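Local coordinates for protein galactose-binding lectin (Arachis hypogaea, PDB 6VAW) that binds galactose and galactose-bearing glycans as a homotetrameric legume lectin that carries calcium and manganese ions, at residues V165-A177 and I185-K197. Sequence-based numbering, arbitrary orientation.
Sequences VIYDSSTKTLSVA and ITTIAQVVDLKAK
With its ring swung away from the backbone N (chi1 -177°), Y167 turns one ring face to L194. L194, with CG beside its backbone N (chi1 -68°), sets CD1 over the ring centre, 3.8 Å from the centroid, a CH-pi contact. At the ring edge, Y167 OH donates to V192 O at 2.8 Å, in the V192 carbonyl plane. Residues 173-177, part of strand 173-179, pair antiparallel with strand 185-191 as a beta hairpin. L174 with Q190 and V176 with I188 are hydrogen-bonded pairs, and L174 N reaches Q190 O at 3.0 Å. V192 N extends the ladder to K172 O, 2.8 Å away, at the G1 beta bulge that K172 and T173 form opposite D168. V176 CB packs on I188 CG2 at 3.8 Å. L174 and V176 touch V120 of strand 117-123, so this face looks into the legume lectin sandwich. On the other face, T187 OG1 is hydrogen-bonded to D168 OD1 of the second subunit. K172 lies alongside D193 with CE 3.6 Å from D193 OD2, but NZ, 4.9 Å from that oxygen, does not touch it. The tyrosine hydroxyl and bulge carbonyl grip both backbone polar atoms of V192, fixing the chain between strand and helix 194-197.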
# COMPACT_ATOMS: atom_id res chain seq x y z
N VAL A 165 8.39 3.03 -15.19
CA VAL A 165 7.95 4.16 -15.98
C VAL A 165 7.41 5.25 -15.03
O VAL A 165 6.59 5.00 -14.16
CB VAL A 165 6.91 3.77 -17.06
CG1 VAL A 165 6.52 4.98 -17.88
CG2 VAL A 165 7.41 2.64 -17.97
N ILE A 166 7.85 6.49 -15.28
CA ILE A 166 7.39 7.65 -14.50
C ILE A 166 6.81 8.66 -15.47
O ILE A 166 7.52 9.09 -16.39
CB ILE A 166 8.50 8.32 -13.63
CG1 ILE A 166 9.10 7.38 -12.59
CG2 ILE A 166 7.97 9.62 -12.96
CD1 ILE A 166 10.39 7.97 -11.95
N TYR A 167 5.55 9.07 -15.24
CA TYR A 167 4.99 10.17 -16.02
C TYR A 167 4.81 11.35 -15.08
O TYR A 167 4.08 11.25 -14.09
CB TYR A 167 3.69 9.81 -16.75
CG TYR A 167 3.17 10.95 -17.60
CD1 TYR A 167 3.83 11.34 -18.77
CD2 TYR A 167 2.11 11.74 -17.17
CE1 TYR A 167 3.40 12.43 -19.52
CE2 TYR A 167 1.67 12.83 -17.91
CZ TYR A 167 2.31 13.17 -19.09
OH TYR A 167 1.87 14.22 -19.86
N ASP A 168 5.56 12.43 -15.32
CA ASP A 168 5.48 13.65 -14.52
C ASP A 168 4.53 14.63 -15.23
O ASP A 168 4.91 15.21 -16.25
CB ASP A 168 6.86 14.28 -14.32
CG ASP A 168 6.76 15.59 -13.57
OD1 ASP A 168 6.36 15.58 -12.38
OD2 ASP A 168 7.02 16.63 -14.17
N SER A 169 3.33 14.84 -14.70
CA SER A 169 2.33 15.68 -15.38
C SER A 169 2.77 17.14 -15.62
O SER A 169 2.54 17.63 -16.72
CB SER A 169 0.99 15.66 -14.65
OG SER A 169 1.06 16.23 -13.35
N SER A 170 3.46 17.80 -14.64
CA SER A 170 3.91 19.21 -14.76
C SER A 170 4.84 19.45 -15.99
O SER A 170 4.62 20.41 -16.75
CB SER A 170 4.61 19.67 -13.49
OG SER A 170 5.00 21.03 -13.57
N THR A 171 5.82 18.58 -16.21
CA THR A 171 6.77 18.69 -17.34
C THR A 171 6.30 17.88 -18.56
O THR A 171 6.91 17.99 -19.63
CB THR A 171 8.18 18.23 -16.97
OG1 THR A 171 8.12 16.86 -16.60
CG2 THR A 171 8.82 19.08 -15.90
N LYS A 172 5.25 17.05 -18.38
CA LYS A 172 4.67 16.17 -19.41
C LYS A 172 5.75 15.13 -19.87
O LYS A 172 5.71 14.64 -20.99
CB LYS A 172 4.11 16.98 -20.60
CG LYS A 172 3.00 17.95 -20.18
CD LYS A 172 2.58 18.91 -21.29
CE LYS A 172 1.44 19.81 -20.85
NZ LYS A 172 1.86 20.83 -19.85
N THR A 173 6.69 14.80 -18.98
CA THR A 173 7.78 13.88 -19.33
C THR A 173 7.42 12.45 -18.98
O THR A 173 7.03 12.17 -17.85
CB THR A 173 9.10 14.29 -18.63
OG1 THR A 173 9.44 15.63 -19.02
CG2 THR A 173 10.26 13.35 -18.97
N LEU A 174 7.57 11.55 -19.96
CA LEU A 174 7.43 10.11 -19.78
C LEU A 174 8.87 9.54 -19.75
O LEU A 174 9.59 9.63 -20.75
CB LEU A 174 6.62 9.53 -20.94
CG LEU A 174 6.36 8.04 -20.91
CD1 LEU A 174 5.34 7.70 -19.90
CD2 LEU A 174 5.82 7.53 -22.28
N SER A 175 9.31 9.07 -18.59
CA SER A 175 10.65 8.51 -18.41
C SER A 175 10.55 7.01 -18.21
O SER A 175 9.69 6.55 -17.47
CB SER A 175 11.36 9.19 -17.24
OG SER A 175 12.72 8.80 -17.29
N VAL A 176 11.43 6.26 -18.87
CA VAL A 176 11.45 4.79 -18.89
C VAL A 176 12.84 4.27 -18.52
O VAL A 176 13.83 4.71 -19.12
CB VAL A 176 11.02 4.25 -20.29
CG1 VAL A 176 10.97 2.72 -20.32
CG2 VAL A 176 9.69 4.84 -20.75
N ALA A 177 12.90 3.32 -17.59
CA ALA A 177 14.15 2.64 -17.21
C ALA A 177 13.91 1.14 -17.37
O ALA A 177 12.98 0.61 -16.76
CB ALA A 177 14.59 3.00 -15.79
N ILE A 185 21.37 -1.01 -17.34
CA ILE A 185 20.13 -0.26 -17.50
C ILE A 185 20.15 0.46 -18.84
O ILE A 185 21.20 0.90 -19.31
CB ILE A 185 19.75 0.71 -16.33
CG1 ILE A 185 20.92 1.59 -15.88
CG2 ILE A 185 19.12 -0.02 -15.17
CD1 ILE A 185 20.70 2.94 -16.25
N THR A 186 18.96 0.57 -19.45
CA THR A 186 18.65 1.31 -20.68
C THR A 186 17.57 2.35 -20.30
O THR A 186 16.61 1.98 -19.64
CB THR A 186 18.20 0.36 -21.80
OG1 THR A 186 19.16 -0.68 -21.96
CG2 THR A 186 17.96 1.08 -23.12
N THR A 187 17.72 3.60 -20.72
CA THR A 187 16.69 4.60 -20.43
C THR A 187 16.28 5.35 -21.67
O THR A 187 17.06 5.51 -22.61
CB THR A 187 17.13 5.62 -19.33
OG1 THR A 187 18.18 6.46 -19.84
CG2 THR A 187 17.54 4.98 -18.01
N ILE A 188 15.07 5.90 -21.63
CA ILE A 188 14.54 6.74 -22.72
C ILE A 188 13.49 7.63 -22.09
O ILE A 188 12.76 7.18 -21.22
CB ILE A 188 14.01 5.92 -23.93
CG1 ILE A 188 13.74 6.84 -25.14
CG2 ILE A 188 12.77 5.00 -23.58
CD1 ILE A 188 13.34 6.12 -26.43
N ALA A 189 13.44 8.90 -22.51
CA ALA A 189 12.47 9.86 -21.99
C ALA A 189 12.01 10.78 -23.10
O ALA A 189 12.77 11.09 -24.02
CB ALA A 189 13.05 10.66 -20.82
N GLN A 190 10.76 11.18 -23.04
CA GLN A 190 10.18 12.04 -24.08
C GLN A 190 9.06 12.86 -23.50
O GLN A 190 8.24 12.32 -22.76
CB GLN A 190 9.65 11.17 -25.26
CG GLN A 190 8.83 11.91 -26.35
CD GLN A 190 9.72 12.90 -27.08
OE1 GLN A 190 10.78 12.54 -27.56
NE2 GLN A 190 9.31 14.16 -27.18
N VAL A 191 8.98 14.14 -23.89
CA VAL A 191 7.84 14.97 -23.47
C VAL A 191 6.64 14.57 -24.35
O VAL A 191 6.75 14.63 -25.58
CB VAL A 191 8.16 16.49 -23.56
CG1 VAL A 191 6.89 17.33 -23.44
CG2 VAL A 191 9.20 16.89 -22.51
N VAL A 192 5.56 14.08 -23.72
CA VAL A 192 4.31 13.66 -24.34
C VAL A 192 3.17 14.33 -23.56
O VAL A 192 3.03 14.08 -22.36
CB VAL A 192 4.09 12.11 -24.40
CG1 VAL A 192 2.82 11.78 -25.21
CG2 VAL A 192 5.31 11.39 -24.98
N ASP A 193 2.36 15.14 -24.24
CA ASP A 193 1.22 15.81 -23.60
C ASP A 193 -0.00 14.90 -23.69
O ASP A 193 -0.77 14.96 -24.66
CB ASP A 193 0.94 17.19 -24.24
CG ASP A 193 -0.15 17.99 -23.54
OD1 ASP A 193 -0.79 17.46 -22.59
OD2 ASP A 193 -0.32 19.19 -23.88
N LEU A 194 -0.20 14.09 -22.63
CA LEU A 194 -1.29 13.12 -22.56
C LEU A 194 -2.69 13.80 -22.68
O LEU A 194 -3.56 13.26 -23.35
CB LEU A 194 -1.19 12.27 -21.28
CG LEU A 194 -0.00 11.29 -21.18
CD1 LEU A 194 -0.22 10.32 -20.03
CD2 LEU A 194 0.17 10.48 -22.46
N LYS A 195 -2.84 15.01 -22.14
CA LYS A 195 -4.08 15.81 -22.23
C LYS A 195 -4.42 16.20 -23.69
O LYS A 195 -5.59 16.32 -24.03
CB LYS A 195 -3.91 17.08 -21.38
CG LYS A 195 -5.18 17.88 -21.13
CD LYS A 195 -4.81 19.15 -20.41
CE LYS A 195 -5.99 19.87 -19.84
NZ LYS A 195 -5.61 21.24 -19.40
N ALA A 196 -3.39 16.39 -24.54
CA ALA A 196 -3.56 16.76 -25.95
C ALA A 196 -3.74 15.54 -26.86
O ALA A 196 -4.37 15.66 -27.91
CB ALA A 196 -2.35 17.56 -26.43
N LYS A 197 -3.20 14.39 -26.48
CA LYS A 197 -3.22 13.20 -27.33
C LYS A 197 -4.27 12.16 -26.93
O LYS A 197 -4.59 11.29 -27.74
CB LYS A 197 -1.84 12.53 -27.32
CG LYS A 197 -0.67 13.43 -27.77
CD LYS A 197 -0.79 13.85 -29.23
CE LYS A 197 0.40 14.67 -29.66
NZ LYS A 197 0.13 15.39 -30.94